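Local coordinates for putative hemin transport system, substrate-binding protein (Burkholderia cenocepacia J2315, PDB 5GIZ) that binds heme in the periplasm and probably hands it on to an inner-membrane transporter for uptake into the cell, at residues A[60-65]-A[83-88]; A[67-72]-A[89-94]; A[203-208]-A[231-236]. All coordinates share one frame; numbering follows the deposited sequence.

Contact 1. Residues A[60-65]-A[83-88]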
# COMPACT_ATOMS: atom_id res chain seq x y z
N GLU A 60 19.82 -8.33 -13.67
CA GLU A 60 20.25 -8.16 -15.03
C GLU A 60 19.27 -7.32 -15.83
O GLU A 60 19.67 -6.45 -16.60
CB GLU A 60 20.36 -9.51 -15.75
CG GLU A 60 21.23 -10.50 -15.03
CD GLU A 60 20.40 -11.54 -14.29
OE1 GLU A 60 20.35 -12.69 -14.81
OE2 GLU A 60 19.80 -11.23 -13.22
N GLY A 61 17.98 -7.59 -15.66
CA GLY A 61 16.95 -6.80 -16.33
C GLY A 61 16.98 -5.36 -15.91
O GLY A 61 16.91 -4.43 -16.74
N LEU A 62 17.07 -5.17 -14.62
CA LEU A 62 17.18 -3.83 -14.05
C LEU A 62 18.39 -3.10 -14.60
O LEU A 62 18.30 -1.97 -15.10
CB LEU A 62 17.17 -3.98 -12.52
CG LEU A 62 17.06 -2.69 -11.72
CD1 LEU A 62 16.61 -3.00 -10.28
CD2 LEU A 62 18.38 -1.92 -11.67
N LEU A 63 19.56 -3.74 -14.56
CA LEU A 63 20.77 -3.09 -15.09
C LEU A 63 20.72 -2.84 -16.55
O LEU A 63 21.36 -1.91 -17.04
CB LEU A 63 22.04 -3.89 -14.73
CG LEU A 63 22.35 -3.87 -13.23
CD1 LEU A 63 23.36 -4.94 -12.87
CD2 LEU A 63 22.78 -2.50 -12.76
N SER A 64 19.99 -3.66 -17.30
CA SER A 64 19.88 -3.43 -18.74
C SER A 64 19.19 -2.11 -19.10
O SER A 64 19.33 -1.61 -20.23
CB SER A 64 19.16 -4.59 -19.43
OG SER A 64 17.76 -4.52 -19.31
N LEU A 65 18.48 -1.53 -18.13
CA LEU A 65 17.87 -0.26 -18.32
C LEU A 65 18.80 0.91 -17.99
O LEU A 65 18.38 2.09 -18.00
CB LEU A 65 16.56 -0.16 -17.54
CG LEU A 65 15.51 -1.20 -17.89
CD1 LEU A 65 14.30 -1.03 -16.97
CD2 LEU A 65 15.12 -1.07 -19.36
N ALA A 83 22.36 -6.61 -4.16
CA ALA A 83 23.80 -6.58 -4.08
C ALA A 83 24.44 -6.53 -5.48
O ALA A 83 25.45 -5.83 -5.67
CB ALA A 83 24.27 -7.78 -3.30
N GLN A 84 23.90 -7.28 -6.44
CA GLN A 84 24.41 -7.26 -7.80
C GLN A 84 24.27 -5.85 -8.42
O GLN A 84 25.17 -5.39 -9.15
CB GLN A 84 23.71 -8.30 -8.68
CG GLN A 84 24.35 -8.46 -10.05
CD GLN A 84 23.70 -9.54 -10.92
OE1 GLN A 84 22.98 -10.41 -10.43
NE2 GLN A 84 23.95 -9.47 -12.23
N VAL A 85 23.17 -5.16 -8.12
CA VAL A 85 22.96 -3.81 -8.68
C VAL A 85 23.94 -2.79 -8.09
O VAL A 85 24.57 -1.98 -8.82
CB VAL A 85 21.50 -3.34 -8.47
CG1 VAL A 85 21.29 -1.85 -8.83
CG2 VAL A 85 20.54 -4.23 -9.25
N LYS A 86 24.14 -2.85 -6.78
CA LYS A 86 25.09 -2.00 -6.12
C LYS A 86 26.49 -2.31 -6.63
O LYS A 86 27.28 -1.40 -6.87
CB LYS A 86 25.03 -2.22 -4.61
CG LYS A 86 23.80 -1.58 -3.94
CD LYS A 86 23.84 -1.82 -2.45
CE LYS A 86 22.58 -1.39 -1.75
NZ LYS A 86 22.49 -1.97 -0.37
N GLY A 87 26.79 -3.59 -6.84
CA GLY A 87 28.10 -4.01 -7.32
C GLY A 87 28.45 -3.56 -8.72
O GLY A 87 29.63 -3.56 -9.10
N ALA A 88 27.44 -3.19 -9.50
CA ALA A 88 27.64 -2.64 -10.86
C ALA A 88 27.85 -1.12 -10.82
O ALA A 88 27.97 -0.46 -11.87
CB ALA A 88 26.44 -2.96 -11.74
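Leu63 reaches across from helix 59-64 to Val85 in the last turn of helix 79-87 and to Ala88 just after it. Its CB leaves the backbone toward the other helix, and CG, set beside the backbone N and anti to the carbonyl carbon (chi1 -68°), carries the branch further over. The fork does the touching. CD1 lies 3.8 Å from Ala88 CB and also passes near the carbonyl oxygen of Gln84, while CD2 lies equally close to Ala88 CB and faces Val85 CG1 more loosely. The single methyl of Ala88 thus faces both tips of the fork at once, a place that suits a small residue. Deeper in, Leu62 CD2 meets both branches of Val85, the nearer being CG2 at 4.0 Å, and the two side chains lie at about a right angle. Bulky apolar side chains suit this site, buried between helices and sheet, where Leu62 also touches Ile9 and Val85 touches Val92. At the exposed margin Gln84 stretches out fully extended, bringing NE2 to 4.0 Å from Glu60 CG, a contact made through the aliphatic part of the glutamate. No hydrogen bond joins the segments. The axes of 60-64 and 83-87, 9.9 Å apart at closest and 33° from parallel, belong to neighbouring helices laid on one face of a parallel sheet, the layered alpha/beta architecture of a periplasmic binding-protein lobe.

Contact 2. Residues A[67-72]-A[89-94]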
# COMPACT_ATOMS: atom_id res chain seq x y z
N PRO A 67 20.32 2.27 -15.24
CA PRO A 67 19.97 3.29 -14.25
C PRO A 67 21.18 4.03 -13.74
O PRO A 67 22.25 3.46 -13.62
CB PRO A 67 19.43 2.46 -13.08
CG PRO A 67 20.13 1.13 -13.22
CD PRO A 67 20.15 0.90 -14.71
N ASP A 68 20.98 5.29 -13.37
CA ASP A 68 21.92 6.04 -12.55
C ASP A 68 21.57 5.95 -11.06
O ASP A 68 22.43 6.14 -10.19
CB ASP A 68 21.89 7.52 -12.94
CG ASP A 68 22.32 7.75 -14.34
OD1 ASP A 68 23.39 7.16 -14.77
OD2 ASP A 68 21.60 8.40 -15.13
N LEU A 69 20.28 5.69 -10.79
CA LEU A 69 19.79 5.66 -9.40
C LEU A 69 18.61 4.73 -9.30
O LEU A 69 17.80 4.71 -10.19
CB LEU A 69 19.38 7.07 -9.03
CG LEU A 69 18.68 7.31 -7.69
CD1 LEU A 69 19.57 6.95 -6.52
CD2 LEU A 69 18.20 8.76 -7.59
N VAL A 70 18.52 3.99 -8.20
CA VAL A 70 17.40 3.16 -7.86
C VAL A 70 16.86 3.65 -6.51
O VAL A 70 17.60 3.73 -5.54
CB VAL A 70 17.79 1.66 -7.75
CG1 VAL A 70 16.64 0.83 -7.21
CG2 VAL A 70 18.34 1.11 -9.06
N LEU A 71 15.58 3.96 -6.46
CA LEU A 71 14.87 4.22 -5.24
C LEU A 71 14.13 2.96 -4.88
O LEU A 71 13.30 2.49 -5.65
CB LEU A 71 13.87 5.36 -5.44
CG LEU A 71 14.46 6.64 -6.05
CD1 LEU A 71 13.30 7.63 -6.34
CD2 LEU A 71 15.54 7.20 -5.20
N ALA A 72 14.47 2.40 -3.72
CA ALA A 72 13.98 1.09 -3.36
C ALA A 72 13.23 1.07 -2.07
O ALA A 72 13.68 1.61 -1.04
CB ALA A 72 15.15 0.11 -3.26
N GLY A 89 27.84 -0.55 -9.63
CA GLY A 89 28.12 0.86 -9.44
C GLY A 89 26.92 1.76 -9.40
O GLY A 89 27.05 2.98 -9.35
N VAL A 90 25.73 1.15 -9.33
CA VAL A 90 24.49 1.92 -9.30
C VAL A 90 24.18 2.27 -7.84
O VAL A 90 24.25 1.41 -6.97
CB VAL A 90 23.34 1.10 -9.92
CG1 VAL A 90 22.03 1.87 -9.88
CG2 VAL A 90 23.68 0.73 -11.35
N THR A 91 23.82 3.52 -7.61
CA THR A 91 23.37 4.00 -6.32
C THR A 91 21.97 3.45 -6.04
O THR A 91 21.05 3.59 -6.85
CB THR A 91 23.33 5.55 -6.25
OG1 THR A 91 24.69 6.02 -6.46
CG2 THR A 91 22.77 6.08 -4.89
N VAL A 92 21.79 2.87 -4.87
CA VAL A 92 20.52 2.34 -4.48
C VAL A 92 20.20 3.01 -3.14
O VAL A 92 20.99 2.88 -2.15
CB VAL A 92 20.54 0.82 -4.30
CG1 VAL A 92 19.22 0.33 -3.74
CG2 VAL A 92 20.90 0.08 -5.58
N THR A 93 19.13 3.77 -3.09
CA THR A 93 18.70 4.46 -1.88
C THR A 93 17.44 3.77 -1.42
O THR A 93 16.44 3.69 -2.13
CB THR A 93 18.52 5.94 -2.18
OG1 THR A 93 19.80 6.46 -2.65
CG2 THR A 93 18.03 6.72 -0.97
N THR A 94 17.48 3.30 -0.17
CA THR A 94 16.45 2.48 0.38
C THR A 94 15.62 3.25 1.39
O THR A 94 16.16 4.05 2.16
CB THR A 94 17.07 1.20 0.98
OG1 THR A 94 17.78 0.52 -0.05
CG2 THR A 94 16.06 0.28 1.46
O HOH W 1 24.67 5.39 -9.71
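Val70 and Val92 stand level in strands 69-72 and 91-94, which run parallel with axes 4.8 Å apart and 19° between their directions. The two strands are the ends of a beta-alpha-beta crossover whose helix is 79-87. Val70 uses both its polar backbone atoms: its N donates to Thr91 O at 2.9 Å, and its O accepts from Thr93 N in a nearly straight bond (169°). Ala72 N then donates to Thr93 O at 2.8 Å. On its other edge strand 69-72 pairs with strand 6-11, so it lies inside the sheet, whereas 91-94 is outermost.

The side chains sort by face. Val70, Ala72 and Val92 point to the side of helices 59-64 and 79-87, where Val70 rests on Leu62 and Val92 on Val85. Apolar residues make up most of this face, with Ala72 CB against Val92 CG1 and Thr94 at the strand's end. Just before the strand, Val90 CG1 touches both Pro67 CG and Val70 CG2, 3.9 Å from each, and the valine crosses both side chains at about a right angle. On the opposite face Leu71 packs on helix 101-114 through Val111. Here the outer strand carries Thr91 and Thr93, beta-branched residues that suit an extended chain and tolerate solvent. Thr91 keeps OG1 beside its backbone N (chi1 -61°), which turns the methyl CG2 to within 3.7 Å of Leu69 CD1. Gly89, with positive phi, ends helix 79-87 in a Schellman motif and turns the chain into the strand. Beside Thr91 a water accepts from its backbone N at 2.9 Å.

Contact 3. Residues A[203-208]-A[231-236]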
# COMPACT_ATOMS: atom_id res chain seq x y z
N ALA A 203 -14.83 -12.13 15.39
CA ALA A 203 -16.22 -11.60 15.25
C ALA A 203 -16.27 -10.30 14.43
O ALA A 203 -16.67 -9.24 14.93
CB ALA A 203 -16.82 -11.36 16.61
N PRO A 204 -15.75 -10.36 13.21
CA PRO A 204 -15.74 -9.14 12.42
C PRO A 204 -17.13 -8.63 12.07
O PRO A 204 -18.03 -9.40 11.77
CB PRO A 204 -15.01 -9.56 11.14
CG PRO A 204 -15.21 -11.03 11.06
CD PRO A 204 -15.27 -11.53 12.45
N ASP A 205 -17.29 -7.32 12.08
CA ASP A 205 -18.46 -6.61 11.59
C ASP A 205 -18.42 -6.36 10.10
O ASP A 205 -19.43 -6.29 9.48
CB ASP A 205 -18.63 -5.27 12.33
CG ASP A 205 -18.64 -5.44 13.83
OD1 ASP A 205 -19.37 -6.36 14.26
OD2 ASP A 205 -17.94 -4.75 14.61
N VAL A 206 -17.22 -6.26 9.53
CA VAL A 206 -17.04 -6.05 8.08
C VAL A 206 -15.85 -6.87 7.65
O VAL A 206 -14.86 -6.98 8.40
CB VAL A 206 -16.71 -4.57 7.73
CG1 VAL A 206 -16.61 -4.28 6.20
CG2 VAL A 206 -17.74 -3.62 8.32
N VAL A 207 -15.93 -7.48 6.49
CA VAL A 207 -14.76 -8.07 5.86
C VAL A 207 -14.26 -7.13 4.78
O VAL A 207 -14.99 -6.76 3.86
CB VAL A 207 -15.09 -9.42 5.22
CG1 VAL A 207 -13.89 -9.97 4.54
CG2 VAL A 207 -15.67 -10.40 6.24
N LEU A 208 -12.99 -6.77 4.89
CA LEU A 208 -12.28 -5.91 3.97
C LEU A 208 -11.33 -6.80 3.19
O LEU A 208 -10.66 -7.66 3.74
CB LEU A 208 -11.47 -4.89 4.75
CG LEU A 208 -10.65 -3.86 3.97
CD1 LEU A 208 -11.57 -2.97 3.12
CD2 LEU A 208 -9.81 -3.02 4.93
N ALA A 231 -21.12 -17.38 9.74
CA ALA A 231 -21.49 -17.29 11.12
C ALA A 231 -20.65 -16.26 11.84
O ALA A 231 -20.06 -16.54 12.89
CB ALA A 231 -21.34 -18.64 11.79
N THR A 232 -20.66 -15.05 11.32
CA THR A 232 -20.02 -13.90 11.95
C THR A 232 -20.97 -12.73 11.74
O THR A 232 -21.87 -12.79 10.90
CB THR A 232 -18.67 -13.51 11.29
OG1 THR A 232 -18.91 -13.15 9.94
CG2 THR A 232 -17.68 -14.63 11.33
N PRO A 233 -20.76 -11.63 12.45
CA PRO A 233 -21.66 -10.50 12.20
C PRO A 233 -21.62 -10.03 10.76
O PRO A 233 -22.67 -9.73 10.17
CB PRO A 233 -21.17 -9.44 13.21
CG PRO A 233 -20.61 -10.25 14.33
CD PRO A 233 -19.96 -11.45 13.67
N ALA A 234 -20.42 -9.95 10.18
CA ALA A 234 -20.23 -9.55 8.80
C ALA A 234 -20.92 -10.54 7.88
O ALA A 234 -21.55 -10.17 6.90
CB ALA A 234 -18.75 -9.50 8.46
N GLY A 235 -20.81 -11.83 8.18
CA GLY A 235 -21.47 -12.83 7.32
C GLY A 235 -22.98 -12.80 7.33
O GLY A 235 -23.63 -12.90 6.32
N ARG A 236 -23.55 -12.57 8.50
CA ARG A 236 -24.97 -12.49 8.68
C ARG A 236 -25.54 -11.28 7.96
O ARG A 236 -26.64 -11.33 7.45
CB ARG A 236 -25.31 -12.44 10.19
CG ARG A 236 -24.98 -13.77 10.89
CD ARG A 236 -25.12 -13.68 12.41
NE ARG A 236 -24.75 -15.02 12.88
CZ ARG A 236 -23.73 -15.29 13.71
NH1 ARG A 236 -23.03 -14.31 14.23
NH2 ARG A 236 -23.45 -16.54 14.03
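Thr232 holds OG1 between its backbone N and carbonyl carbon (chi1 62°), and this rotation sets CG2 anti to the carbonyl carbon, 4.1 Å from Pro204 CD. Asp205 has CG beside its own N (chi1 -54°), an arrangement that brings OD1 over Pro233 CB at 3.7 Å, while OD2 takes the backbone N-H of Arg151 in the neighbouring strand. The one hydrogen bond across the contact runs from Ala234 N to Pro204 O, 2.9 Å long and bent to 145°, the donor tilted slightly out of the carbonyl plane. It engages an N-H of the first helical turn, which has no helical carbonyl to bond. Thr232 is the N-cap of helix 233-237: OG1 accepts from Gly235 N at 2.9 Å and also bonds Phe229 O, so both hydrogen-bonding roles of its hydroxyl are used. Proline suits the next position, where a missing N-H costs the helix nothing. The short helix leads into strand 240-243, which lies parallel beside strand 206-210 in the sheet of this lobe. The last residue of helix 233-237, Ala237, binds calcium in another structure of the protein. The small side chain of Ala234 allows a close approach: its CA makes a CA-H...O contact with Asp205 O, which also accepts from Arg239 NH1. The Ala234 methyl, CB, meets CG2 of the buried Val207 at 3.9 Å.

Of the elements in these contacts, helix 59-64 comes first from the N terminus, then strand 69-72, helix 79-87 and strand 91-94. Contact 1 closes the loop 66-82 and contact 2 the loop 73-88; their segments alternate, so the loops cross. The two contacts touch as well, for instance where Leu63 CD2 lies 3.6 Å from Val90 CG2, so the helix pair and the strand pair make two layers of one lobe. Contact 3 follows in series, closing 209-230 and tying the start of strand 206-210, in the second sheet, to helix 233-237. Its centre lies about 44 Å from that of contact 2, across the chain's centre, as expected of a two-lobed periplasmic binding protein.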